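Local coordinates for penaeus monodon metallodensovirus major capsid protein (Penaeus monodon metallodensovirus, PDB 6WH7), which forms the icosahedral shell of a shrimp-infecting densovirus, sixty copies of its jelly-roll subunit probably enclosing and protecting the viral genome, at residues M88-C92 with L293-F299; V177-M183 with S339-I344; S232-Y238 with Y330-I336. All coordinates share one frame; numbering follows the deposited sequence.

Contact 1: residues M88-C92 with L293-F299; sequences MRFYC and LETEIEF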
loop_
_atom_site.group_PDB
_atom_site.type_symbol
_atom_site.label_atom_id
_atom_site.label_comp_id
_atom_site.label_asym_id
_atom_site.label_seq_id
_atom_site.Cartn_x
_atom_site.Cartn_y
_atom_site.Cartn_z
ATOM N N MET A 88 78.285 -21.596 -55.767
ATOM C CA MET A 88 77.768 -20.287 -56.155
ATOM C C MET A 88 77.537 -20.209 -57.652
ATOM O O MET A 88 76.537 -19.650 -58.107
ATOM C CB MET A 88 78.731 -19.187 -55.715
ATOM C CG MET A 88 78.778 -18.921 -54.238
ATOM S SD MET A 88 77.252 -18.230 -53.608
ATOM C CE MET A 88 77.283 -16.633 -54.402
ATOM N N ARG A 89 78.453 -20.773 -58.434
ATOM C CA ARG A 89 78.367 -20.718 -59.886
ATOM C C ARG A 89 77.102 -21.368 -60.416
ATOM O O ARG A 89 76.683 -21.072 -61.538
ATOM C CB ARG A 89 79.595 -21.399 -60.465
ATOM C CG ARG A 89 79.731 -21.294 -61.935
ATOM C CD ARG A 89 80.936 -22.048 -62.366
ATOM N NE ARG A 89 82.160 -21.471 -61.829
ATOM C CZ ARG A 89 82.851 -20.521 -62.439
ATOM N NH1 ARG A 89 82.441 -20.061 -63.611
ATOM N NH2 ARG A 89 83.954 -20.043 -61.893
ATOM N N PHE A 90 76.480 -22.233 -59.625
ATOM C CA PHE A 90 75.283 -22.937 -60.056
ATOM C C PHE A 90 74.104 -21.987 -60.197
ATOM O O PHE A 90 73.323 -22.092 -61.144
ATOM C CB PHE A 90 75.000 -24.047 -59.047
ATOM C CG PHE A 90 73.776 -24.858 -59.329
ATOM C CD1 PHE A 90 73.776 -25.811 -60.322
ATOM C CD2 PHE A 90 72.657 -24.733 -58.537
ATOM C CE1 PHE A 90 72.666 -26.572 -60.555
ATOM C CE2 PHE A 90 71.553 -25.495 -58.764
ATOM C CZ PHE A 90 71.556 -26.415 -59.774
ATOM N N TYR A 91 73.946 -21.073 -59.248
ATOM C CA TYR A 91 72.784 -20.200 -59.194
ATOM C C TYR A 91 72.907 -18.940 -60.037
ATOM O O TYR A 91 71.963 -18.559 -60.732
ATOM C CB TYR A 91 72.524 -19.828 -57.746
ATOM C CG TYR A 91 72.217 -21.020 -56.911
ATOM C CD1 TYR A 91 70.925 -21.477 -56.783
ATOM C CD2 TYR A 91 73.224 -21.710 -56.270
ATOM C CE1 TYR A 91 70.642 -22.568 -56.026
ATOM C CE2 TYR A 91 72.947 -22.801 -55.512
ATOM C CZ TYR A 91 71.652 -23.227 -55.390
ATOM O OH TYR A 91 71.358 -24.325 -54.630
ATOM N N CYS A 92 74.038 -18.257 -59.953
ATOM C CA CYS A 92 74.196 -16.939 -60.545
ATOM C C CYS A 92 74.910 -16.959 -61.884
ATOM O O CYS A 92 75.183 -15.896 -62.442
ATOM C CB CYS A 92 74.904 -16.008 -59.561
ATOM S SG CYS A 92 76.307 -16.715 -58.749
ATOM N N LEU A 293 64.699 -27.021 -64.319
ATOM C CA LEU A 293 65.518 -26.531 -63.222
ATOM C C LEU A 293 65.354 -25.024 -63.146
ATOM O O LEU A 293 65.793 -24.302 -64.042
ATOM C CB LEU A 293 66.980 -26.913 -63.413
ATOM C CG LEU A 293 67.915 -26.355 -62.351
ATOM C CD1 LEU A 293 67.552 -26.914 -61.006
ATOM C CD2 LEU A 293 69.342 -26.672 -62.688
ATOM N N GLU A 294 64.714 -24.554 -62.086
ATOM C CA GLU A 294 64.653 -23.140 -61.759
ATOM C C GLU A 294 65.463 -22.899 -60.500
ATOM O O GLU A 294 65.106 -23.392 -59.429
ATOM C CB GLU A 294 63.216 -22.672 -61.555
ATOM C CG GLU A 294 62.416 -22.531 -62.812
ATOM C CD GLU A 294 61.002 -22.094 -62.532
ATOM O OE1 GLU A 294 60.575 -22.183 -61.365
ATOM O OE2 GLU A 294 60.324 -21.631 -63.466
ATOM N N THR A 295 66.541 -22.143 -60.625
ATOM C CA THR A 295 67.361 -21.771 -59.488
ATOM C C THR A 295 67.138 -20.308 -59.154
ATOM O O THR A 295 66.838 -19.494 -60.026
ATOM C CB THR A 295 68.844 -22.016 -59.761
ATOM O OG1 THR A 295 69.266 -21.222 -60.873
ATOM C CG2 THR A 295 69.078 -23.461 -60.084
ATOM N N GLU A 296 67.256 -19.985 -57.876
ATOM C CA GLU A 296 67.202 -18.604 -57.433
ATOM C C GLU A 296 68.228 -18.392 -56.338
ATOM O O GLU A 296 68.301 -19.177 -55.393
ATOM C CB GLU A 296 65.814 -18.236 -56.924
ATOM C CG GLU A 296 65.701 -16.805 -56.480
ATOM C CD GLU A 296 64.317 -16.465 -55.987
ATOM O OE1 GLU A 296 63.455 -17.368 -55.965
ATOM O OE2 GLU A 296 64.087 -15.295 -55.618
ATOM N N ILE A 297 69.019 -17.336 -56.471
ATOM C CA ILE A 297 69.919 -16.884 -55.424
ATOM C C ILE A 297 69.580 -15.437 -55.120
ATOM O O ILE A 297 69.491 -14.612 -56.031
ATOM C CB ILE A 297 71.395 -17.050 -55.829
ATOM C CG1 ILE A 297 72.310 -16.627 -54.687
ATOM C CG2 ILE A 297 71.702 -16.312 -57.115
ATOM C CD1 ILE A 297 73.716 -17.048 -54.880
ATOM N N GLU A 298 69.357 -15.138 -53.851
ATOM C CA GLU A 298 68.902 -13.825 -53.419
ATOM C C GLU A 298 70.077 -13.086 -52.808
ATOM O O GLU A 298 70.524 -13.436 -51.723
ATOM C CB GLU A 298 67.775 -13.953 -52.404
ATOM C CG GLU A 298 66.522 -14.587 -52.931
ATOM C CD GLU A 298 65.464 -14.716 -51.864
ATOM O OE1 GLU A 298 65.779 -14.449 -50.688
ATOM O OE2 GLU A 298 64.319 -15.087 -52.194
ATOM N N PHE A 299 70.553 -12.045 -53.469
ATOM C CA PHE A 299 71.676 -11.286 -52.946
ATOM C C PHE A 299 71.228 -10.071 -52.156
ATOM O O PHE A 299 70.227 -9.434 -52.480
ATOM C CB PHE A 299 72.596 -10.833 -54.069
ATOM C CG PHE A 299 73.391 -11.928 -54.675
ATOM C CD1 PHE A 299 74.603 -12.288 -54.135
ATOM C CD2 PHE A 299 72.940 -12.587 -55.792
ATOM C CE1 PHE A 299 75.344 -13.280 -54.694
ATOM C CE2 PHE A 299 73.682 -13.576 -56.352
ATOM C CZ PHE A 299 74.886 -13.925 -55.803
#

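Contact 2: residues V177-M183 with S339-I344; sequences VWPVSSM and SKINNI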
loop_
_atom_site.group_PDB
_atom_site.type_symbol
_atom_site.label_atom_id
_atom_site.label_comp_id
_atom_site.label_asym_id
_atom_site.label_seq_id
_atom_site.Cartn_x
_atom_site.Cartn_y
_atom_site.Cartn_z
ATOM N N VAL A 177 84.003 -36.881 -66.664
ATOM C CA VAL A 177 84.542 -35.678 -66.061
ATOM C C VAL A 177 83.388 -34.702 -65.867
ATOM O O VAL A 177 82.302 -34.878 -66.415
ATOM C CB VAL A 177 85.674 -35.059 -66.903
ATOM C CG1 VAL A 177 85.123 -34.361 -68.130
ATOM C CG2 VAL A 177 86.534 -34.161 -66.056
ATOM N N TRP A 178 83.632 -33.665 -65.067
ATOM C CA TRP A 178 82.612 -32.707 -64.649
ATOM C C TRP A 178 82.964 -31.318 -65.160
ATOM O O TRP A 178 83.559 -30.515 -64.430
ATOM C CB TRP A 178 82.466 -32.687 -63.132
ATOM C CG TRP A 178 81.825 -33.893 -62.576
ATOM C CD1 TRP A 178 81.289 -34.922 -63.271
ATOM C CD2 TRP A 178 81.638 -34.197 -61.197
ATOM N NE1 TRP A 178 80.774 -35.854 -62.416
ATOM C CE2 TRP A 178 80.977 -35.431 -61.131
ATOM C CE3 TRP A 178 81.967 -33.547 -60.010
ATOM C CZ2 TRP A 178 80.639 -36.027 -59.928
ATOM C CZ3 TRP A 178 81.633 -34.138 -58.823
ATOM C CH2 TRP A 178 80.974 -35.365 -58.788
ATOM N N PRO A 179 82.618 -31.000 -66.404
ATOM C CA PRO A 179 82.884 -29.656 -66.915
ATOM C C PRO A 179 82.132 -28.614 -66.108
ATOM O O PRO A 179 80.965 -28.793 -65.765
ATOM C CB PRO A 179 82.375 -29.724 -68.355
ATOM C CG PRO A 179 82.430 -31.151 -68.696
ATOM C CD PRO A 179 82.055 -31.866 -67.447
ATOM N N VAL A 180 82.815 -27.513 -65.797
ATOM C CA VAL A 180 82.155 -26.470 -65.032
ATOM C C VAL A 180 81.179 -25.715 -65.914
ATOM O O VAL A 180 80.262 -25.065 -65.407
ATOM C CB VAL A 180 83.186 -25.515 -64.404
ATOM C CG1 VAL A 180 83.705 -24.533 -65.426
ATOM C CG2 VAL A 180 82.620 -24.820 -63.222
ATOM N N SER A 181 81.348 -25.800 -67.233
ATOM C CA SER A 181 80.438 -25.181 -68.183
ATOM C C SER A 181 79.173 -25.987 -68.385
ATOM O O SER A 181 78.234 -25.499 -69.018
ATOM C CB SER A 181 81.131 -24.999 -69.527
ATOM O OG SER A 181 81.452 -26.253 -70.095
ATOM N N SER A 182 79.146 -27.218 -67.902
ATOM C CA SER A 182 77.991 -28.089 -67.991
ATOM C C SER A 182 77.156 -28.071 -66.722
ATOM O O SER A 182 76.265 -28.906 -66.571
ATOM C CB SER A 182 78.438 -29.506 -68.314
ATOM O OG SER A 182 77.317 -30.334 -68.482
ATOM N N MET A 183 77.455 -27.161 -65.796
ATOM C CA MET A 183 77.003 -27.295 -64.416
ATOM C C MET A 183 75.486 -27.363 -64.301
ATOM O O MET A 183 74.951 -28.208 -63.577
ATOM C CB MET A 183 77.549 -26.141 -63.584
ATOM C CG MET A 183 77.228 -26.250 -62.119
ATOM S SD MET A 183 78.023 -24.972 -61.149
ATOM C CE MET A 183 79.702 -25.557 -61.180
ATOM N N SER A 339 88.744 -26.473 -66.823
ATOM C CA SER A 339 87.340 -26.143 -66.633
ATOM C C SER A 339 86.580 -27.227 -65.882
ATOM O O SER A 339 85.352 -27.171 -65.814
ATOM C CB SER A 339 86.680 -25.883 -67.986
ATOM O OG SER A 339 85.287 -25.663 -67.850
ATOM N N LYS A 340 87.269 -28.233 -65.367
ATOM C CA LYS A 340 86.644 -29.472 -64.933
ATOM C C LYS A 340 86.667 -29.572 -63.416
ATOM O O LYS A 340 87.706 -29.350 -62.792
ATOM C CB LYS A 340 87.366 -30.651 -65.579
ATOM C CG LYS A 340 87.236 -30.613 -67.086
ATOM C CD LYS A 340 88.055 -31.666 -67.784
ATOM C CE LYS A 340 87.753 -31.671 -69.272
ATOM N NZ LYS A 340 88.319 -30.473 -69.949
ATOM N N ILE A 341 85.520 -29.902 -62.833
ATOM C CA ILE A 341 85.395 -30.032 -61.386
ATOM C C ILE A 341 86.029 -31.348 -60.956
ATOM O O ILE A 341 85.671 -32.415 -61.461
ATOM C CB ILE A 341 83.927 -29.968 -60.948
ATOM C CG1 ILE A 341 83.309 -28.630 -61.329
ATOM C CG2 ILE A 341 83.820 -30.160 -59.463
ATOM C CD1 ILE A 341 81.840 -28.565 -61.104
ATOM N N ASN A 342 86.972 -31.274 -60.021
ATOM C CA ASN A 342 87.670 -32.469 -59.567
ATOM C C ASN A 342 86.806 -33.288 -58.626
ATOM O O ASN A 342 86.722 -34.512 -58.751
ATOM C CB ASN A 342 88.973 -32.073 -58.884
ATOM C CG ASN A 342 89.972 -31.520 -59.847
ATOM O OD1 ASN A 342 89.927 -31.825 -61.034
ATOM N ND2 ASN A 342 90.871 -30.684 -59.356
ATOM N N ASN A 343 86.172 -32.626 -57.671
ATOM C CA ASN A 343 85.279 -33.283 -56.736
ATOM C C ASN A 343 84.345 -32.230 -56.174
ATOM O O ASN A 343 84.609 -31.031 -56.272
ATOM C CB ASN A 343 86.059 -34.012 -55.636
ATOM C CG ASN A 343 86.968 -33.096 -54.845
ATOM O OD1 ASN A 343 86.607 -31.978 -54.497
ATOM N ND2 ASN A 343 88.181 -33.557 -54.597
ATOM N N ILE A 344 83.242 -32.687 -55.598
ATOM C CA ILE A 344 82.296 -31.809 -54.933
ATOM C C ILE A 344 82.182 -32.254 -53.486
ATOM O O ILE A 344 81.881 -33.419 -53.209
ATOM C CB ILE A 344 80.925 -31.799 -55.622
ATOM C CG1 ILE A 344 81.033 -31.148 -56.996
ATOM C CG2 ILE A 344 79.929 -31.040 -54.794
ATOM C CD1 ILE A 344 79.785 -31.263 -57.820
#

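Contact 3: residues S232-Y238 with Y330-I336; sequences SDYGNAY and YGSLVSI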
loop_
_atom_site.group_PDB
_atom_site.type_symbol
_atom_site.label_atom_id
_atom_site.label_comp_id
_atom_site.label_asym_id
_atom_site.label_seq_id
_atom_site.Cartn_x
_atom_site.Cartn_y
_atom_site.Cartn_z
ATOM N N SER A 232 84.266 -9.219 -53.495
ATOM C CA SER A 232 84.843 -9.709 -54.735
ATOM C C SER A 232 83.904 -10.729 -55.359
ATOM O O SER A 232 82.828 -11.017 -54.834
ATOM C CB SER A 232 86.227 -10.316 -54.492
ATOM O OG SER A 232 86.778 -10.813 -55.696
ATOM N N ASP A 233 84.316 -11.280 -56.496
ATOM C CA ASP A 233 83.508 -12.284 -57.163
ATOM C C ASP A 233 83.664 -13.636 -56.485
ATOM O O ASP A 233 84.683 -13.923 -55.856
ATOM C CB ASP A 233 83.869 -12.391 -58.644
ATOM C CG ASP A 233 85.306 -12.785 -58.871
ATOM O OD1 ASP A 233 86.090 -12.817 -57.899
ATOM O OD2 ASP A 233 85.655 -13.074 -60.033
ATOM N N TYR A 234 82.628 -14.469 -56.607
ATOM C CA TYR A 234 82.670 -15.773 -55.958
ATOM C C TYR A 234 83.746 -16.657 -56.571
ATOM O O TYR A 234 84.519 -17.285 -55.842
ATOM C CB TYR A 234 81.293 -16.437 -55.997
ATOM C CG TYR A 234 80.713 -16.625 -57.369
ATOM C CD1 TYR A 234 80.964 -17.768 -58.101
ATOM C CD2 TYR A 234 79.896 -15.667 -57.921
ATOM C CE1 TYR A 234 80.437 -17.933 -59.349
ATOM C CE2 TYR A 234 79.373 -15.820 -59.168
ATOM C CZ TYR A 234 79.634 -16.957 -59.877
ATOM O OH TYR A 234 79.096 -17.114 -61.129
ATOM N N GLY A 235 83.837 -16.703 -57.895
ATOM C CA GLY A 235 84.978 -17.342 -58.517
ATOM C C GLY A 235 85.106 -18.822 -58.238
ATOM O O GLY A 235 86.082 -19.243 -57.614
ATOM N N ASN A 236 84.107 -19.600 -58.648
ATOM C CA ASN A 236 84.000 -21.042 -58.382
ATOM C C ASN A 236 84.265 -21.363 -56.912
ATOM O O ASN A 236 85.030 -22.255 -56.557
ATOM C CB ASN A 236 84.858 -21.892 -59.346
ATOM C CG ASN A 236 86.358 -21.686 -59.217
ATOM O OD1 ASN A 236 86.907 -21.552 -58.135
ATOM N ND2 ASN A 236 87.032 -21.693 -60.354
ATOM N N ALA A 237 83.562 -20.639 -56.059
ATOM C CA ALA A 237 83.468 -20.917 -54.641
ATOM C C ALA A 237 82.153 -21.617 -54.349
ATOM O O ALA A 237 81.153 -21.406 -55.036
ATOM C CB ALA A 237 83.553 -19.629 -53.827
ATOM N N TYR A 238 82.164 -22.475 -53.337
ATOM C CA TYR A 238 80.912 -22.960 -52.792
ATOM C C TYR A 238 80.146 -21.793 -52.194
ATOM O O TYR A 238 80.710 -20.735 -51.914
ATOM C CB TYR A 238 81.148 -24.006 -51.709
ATOM C CG TYR A 238 81.801 -25.278 -52.163
ATOM C CD1 TYR A 238 81.053 -26.305 -52.704
ATOM C CD2 TYR A 238 83.157 -25.473 -52.007
ATOM C CE1 TYR A 238 81.637 -27.471 -53.100
ATOM C CE2 TYR A 238 83.747 -26.641 -52.402
ATOM C CZ TYR A 238 82.981 -27.636 -52.950
ATOM O OH TYR A 238 83.565 -28.805 -53.354
ATOM N N TYR A 330 85.595 -14.865 -50.541
ATOM C CA TYR A 330 84.827 -16.101 -50.470
ATOM C C TYR A 330 85.647 -17.244 -49.892
ATOM O O TYR A 330 86.820 -17.429 -50.224
ATOM C CB TYR A 330 84.279 -16.470 -51.841
ATOM C CG TYR A 330 83.014 -15.736 -52.176
ATOM C CD1 TYR A 330 81.788 -16.268 -51.833
ATOM C CD2 TYR A 330 83.037 -14.505 -52.799
ATOM C CE1 TYR A 330 80.621 -15.618 -52.121
ATOM C CE2 TYR A 330 81.866 -13.841 -53.090
ATOM C CZ TYR A 330 80.660 -14.407 -52.747
ATOM O OH TYR A 330 79.479 -13.769 -53.020
ATOM N N GLY A 331 85.003 -18.021 -49.028
ATOM C CA GLY A 331 85.693 -18.916 -48.128
ATOM C C GLY A 331 86.404 -20.102 -48.727
ATOM O O GLY A 331 87.616 -20.259 -48.557
ATOM N N SER A 332 85.669 -20.946 -49.425
ATOM C CA SER A 332 86.217 -22.195 -49.911
ATOM C C SER A 332 85.768 -22.399 -51.339
ATOM O O SER A 332 84.638 -22.066 -51.699
ATOM C CB SER A 332 85.778 -23.364 -49.059
ATOM O OG SER A 332 84.386 -23.531 -49.161
ATOM N N LEU A 333 86.660 -22.946 -52.142
ATOM C CA LEU A 333 86.451 -23.065 -53.567
ATOM C C LEU A 333 86.150 -24.511 -53.910
ATOM O O LEU A 333 86.657 -25.434 -53.270
ATOM C CB LEU A 333 87.686 -22.605 -54.333
ATOM C CG LEU A 333 88.183 -21.205 -54.006
ATOM C CD1 LEU A 333 89.409 -20.901 -54.827
ATOM C CD2 LEU A 333 87.110 -20.176 -54.214
ATOM N N VAL A 334 85.311 -24.706 -54.920
ATOM C CA VAL A 334 85.210 -26.026 -55.509
ATOM C C VAL A 334 86.544 -26.345 -56.162
ATOM O O VAL A 334 87.247 -25.457 -56.656
ATOM C CB VAL A 334 84.052 -26.095 -56.517
ATOM C CG1 VAL A 334 82.773 -25.711 -55.849
ATOM C CG2 VAL A 334 84.301 -25.183 -57.669
ATOM N N SER A 335 86.918 -27.614 -56.144
ATOM C CA SER A 335 88.201 -27.995 -56.710
ATOM C C SER A 335 88.066 -28.029 -58.224
ATOM O O SER A 335 87.307 -28.833 -58.769
ATOM C CB SER A 335 88.641 -29.348 -56.163
ATOM O OG SER A 335 89.883 -29.735 -56.714
ATOM N N ILE A 336 88.810 -27.161 -58.899
ATOM C CA ILE A 336 88.743 -27.001 -60.344
ATOM C C ILE A 336 90.152 -27.109 -60.891
ATOM O O ILE A 336 91.055 -26.407 -60.427
ATOM C CB ILE A 336 88.143 -25.644 -60.755
ATOM C CG1 ILE A 336 86.762 -25.437 -60.161
ATOM C CG2 ILE A 336 88.039 -25.553 -62.255
ATOM C CD1 ILE A 336 85.787 -26.389 -60.648
#

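Contact 1: residues M88-C92 with L293-F299
Tyr91 of the short helix 88-92 rests on Thr295 and Ile297 of strand 293-299, inside the jelly-roll sandwich that builds parvovirus subunits. Residues 293-299 are part of the long strand 287-302, which pairs antiparallel with 59-75 and 118-135, apparently the B-I-D part of the sandwich. The helix runs across it at 103°, with the two axes 7.6 Å apart. Tyr91 points its CB at the strand and packs it 3.6 Å from Ile297 CB, the two side chains crossing nearly at right angles. Its ring then runs past the strand, with CD1 3.7 Å from Thr295 CB, while the hydroxyl reaches beyond the contact to bond the carbonyl of Trp85. Phe90 CD2 lies over the centre of the Tyr91 ring, so neighbouring aromatic groups of the helix are packed on one another as well as on the sheet. Thr295 divides its two branches between different tasks. With OG1 set between its own backbone N and carbonyl carbon (chi1 61°), CG2 is turned to Phe90 CE2, 3.5 Å away, and OG1 bonds Arg184 NH1. The same guanidinium nitrogen bonds Phe90 O, so Arg184 ties helix to strand through polar groups although no hydrogen bond passes directly between them. Farther along the strand, Ile297 extends CG1 anti to its backbone N (chi1 -177°). This carries CD1 toward the folded thioether of Met88, while CG2 stays beside Tyr91 CB and Cys92 CB. Phe90 CZ meets Leu293 CD2 at the other end of the contact. Beyond Ile297, the Phe299 ring receives Cys92 CB at its edge. Phe299 CZ lies 3.9 Å from Met88 CE, the bent-back methyl.

Contact 2: residues V177-M183 with S339-I344
Trp178 and Ile341 meet where strand 169-179 ends against strand 340-345. Ile341 N donates to Trp178 O at 2.6 Å, with an angle of 171° at the hydrogen. One step on, Val180 N donates to Ser339 O at 2.6 Å and approaches nearly along the C=O axis. At this resolution the short lengths carry no weight. Between these bonds Pro179 and Lys340 form an antiparallel non-hydrogen-bonded pair, a position where proline's missing N-H costs no bond across the strands. Trp178 and Ile341 lie on the same face of the sheet, with Trp178 CB 3.8 Å from Ile341 CB. Ile341 CG2 comes up to the edge of the indole in its plane, 3.9 Å from CE3. The six-membered ring reaches farther along the strand, where Trp178 CZ3 is 3.6 Å from Ile344 CG1. On the opposite face, beside Pro179, Lys340 lays its methylenes across Val177, with CD 3.4 Å from Val177 CG2; a bend at chi4 (72°) then turns the amine aside. Past the strand end the chain turns, Ser182 N bonding back to Pro179 O, and brings Met183 CE to 3.7 Å from Ile341 CD1. A second shell fixes the indole: NE1 bonds Val189 O, and the ring of Tyr188 stacks on it while its hydroxyl bonds Pro179 O. Strand 340-345 is the middle of a small three-stranded antiparallel sheet, with 169-179 along one edge and 335-337 along the other, and Val180 and Met183 carry the packing on to Arg89 and Phe90 of helix 88-92.

Contact 3: residues S232-Y238 with Y330-I336
Within the loop between strands 229-230 and 257-262, probably part of the G-H insertion of the jelly roll, residues 232-238 lie along the segment 330-336 that follows strand 287-302, probably the last of the jelly roll. Ala237 and Leu333 stand opposite each other in a single backbone bridge, flanked by two bonds: Tyr238 N to Ser332 O at 3.0 Å and Val334 N to Asn236 O at 3.0 Å. Both are bent, 140° and 137° at the hydrogen, and in each the donor is tilted from the carbonyl plane. Two tyrosines, one from each segment, add aromatic packing to the bridge. The Tyr330 ring takes Tyr234 CA over one face, offset toward the rim, a CH-pi contact of 3.7 Å from CA to the ring centroid. Ser232 O reaches the same ring at its edge, near CE2. Val334 CG1 stands almost squarely over the centre of the Tyr238 ring, 3.4 Å from the centroid. Val334 puts that methyl there by holding CG1 anti to its carbonyl carbon (chi1 -57°), and its second methyl, CG2, lies 3.7 Å from Asn236 CB. Ala237 CB touches both Tyr330 CB and Leu333 CD2, the latter at 3.6 Å, which meet it from directions about a right angle apart. Gly235 and Asn236 both have positive phi and turn the chain just before the bridge. The polar ends are secured elsewhere: Tyr238 OH bonds Gln345 N, and Tyr234 OH bonds Glu93. The Tyr330 ring also stacks with Phe230. A loop tied by one bridge and aromatic packing to the segment after the jelly roll fits the parvovirus subunit, in which long insertions between strands cover the core.

In the fold
Of the six segments helix 88-92 comes first; its partner, strand 293-299, follows after 200 intervening residues, where contact 1 closes. Within that loop lie 177-183 and 232-238, whose partners arrive only after the strand; contacts 2 and 3 therefore both cross contact 1. Segment 330-336 closes contact 3, and 339-344 then closes contact 2 around it, leaving contact 3 nested inside. The ends of 330-336 and 339-344 lie on neighbouring strands of one small sheet, probably joined by a hydrogen bond from Asn342 N to Ser335 O. Helix 88-92 probably bonds Met88 N to Ala237 O and packs Arg89 on Val180, meeting the first segments of contacts 2 and 3.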